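Local coordinates for Peptide/nickel transport system substrate-binding protein (PDB 5KZT) that binds a peptide and, as in related oligopeptide-binding proteins, probably delivers it for transport across the membrane, at residues 230-233 against 234-237. Residues are numbered along the deposited sequence; the frame is centred on the assembly and turned at random.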
# COMPACT_ATOMS: atom_id res chain seq x y z
N VAL A 230 -9.80 -10.85 -12.11
CA VAL A 230 -9.16 -11.69 -13.15
C VAL A 230 -7.74 -11.93 -12.67
O VAL A 230 -7.06 -10.99 -12.31
CB VAL A 230 -9.10 -10.99 -14.53
CG1 VAL A 230 -8.42 -11.91 -15.55
CG2 VAL A 230 -10.50 -10.61 -15.01
N GLN A 231 -7.31 -13.18 -12.66
CA GLN A 231 -6.03 -13.55 -12.04
C GLN A 231 -5.08 -14.25 -12.98
O GLN A 231 -4.12 -14.91 -12.52
CB GLN A 231 -6.33 -14.43 -10.84
CG GLN A 231 -7.21 -13.72 -9.83
CD GLN A 231 -7.28 -14.49 -8.54
OE1 GLN A 231 -7.75 -15.63 -8.54
NE2 GLN A 231 -6.77 -13.90 -7.46
N ASP A 232 -5.35 -14.16 -14.27
CA ASP A 232 -4.43 -14.63 -15.27
C ASP A 232 -4.59 -13.80 -16.55
O ASP A 232 -5.70 -13.43 -16.94
CB ASP A 232 -4.60 -16.13 -15.51
CG ASP A 232 -5.74 -16.46 -16.44
OD1 ASP A 232 -6.87 -16.54 -15.95
OD2 ASP A 232 -5.49 -16.63 -17.67
N SER A 233 -3.46 -13.50 -17.18
CA SER A 233 -3.42 -12.56 -18.28
C SER A 233 -4.15 -13.06 -19.52
O SER A 233 -4.65 -12.26 -20.31
CB SER A 233 -1.96 -12.25 -18.63
OG SER A 233 -1.37 -11.53 -17.57
N GLY A 234 -4.19 -14.37 -19.71
CA GLY A 234 -4.91 -14.96 -20.84
C GLY A 234 -6.39 -14.66 -20.79
O GLY A 234 -6.99 -14.25 -21.78
N THR A 235 -6.98 -14.86 -19.62
CA THR A 235 -8.39 -14.58 -19.43
C THR A 235 -8.64 -13.08 -19.67
O THR A 235 -9.54 -12.72 -20.43
CB THR A 235 -8.84 -14.99 -18.02
OG1 THR A 235 -8.64 -16.40 -17.87
CG2 THR A 235 -10.30 -14.65 -17.78
N GLY A 236 -7.81 -12.24 -19.04
CA GLY A 236 -7.88 -10.79 -19.20
C GLY A 236 -7.79 -10.35 -20.66
O GLY A 236 -8.58 -9.53 -21.13
N LEU A 237 -6.83 -10.92 -21.37
CA LEU A 237 -6.60 -10.57 -22.77
C LEU A 237 -7.79 -10.92 -23.67
O LEU A 237 -8.21 -10.12 -24.52
CB LEU A 237 -5.31 -11.23 -23.28
CG LEU A 237 -4.72 -10.74 -24.59
CD1 LEU A 237 -4.61 -9.21 -24.63
CD2 LEU A 237 -3.35 -11.38 -24.79
O HOH W 1 -3.15 -16.83 -18.91
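Asp232 and Ser233 open helix 233-241 with two successive i to i+4 backbone hydrogen bonds: Gly236 N gives its hydrogen almost straight to Asp232 O (3.2 Å, 175°), and Leu237 N reaches Ser233 O at 2.8 Å. The side chain of Asp232 folds over the N-terminal end of the helix and crosses that of Thr235 at about a right angle. With chi1 at 82°, CG sits between the backbone N and the carbonyl carbon, which brings the carboxylate to Thr235. There OD2 accepts from Thr235 N (3.0 Å), the donor standing well above the carboxylate plane, while OD1 takes OG1 of Thr235 on its syn side at 2.6 Å. Threonine suits this double grip, its hydroxyl lying beside its own amide. A water bridges Asp232 OD2 to Gly234 N, so the amides of Gly234 and Thr235 both have acceptors; the aspartate's negative charge probably interacts favourably with the helix dipole. Val230 CG1 lies 3.6 Å from Gly236 N, and glycine fits because the side-chain direction at its CA faces Val230 and the Ser233 carbonyl. Ser233, small and polar, faces away, its OG bonded weakly to Val249 O and Ser251 N. This is a classical aspartate N-cap, ending the short loop from strand 224-229 into helix 233-241.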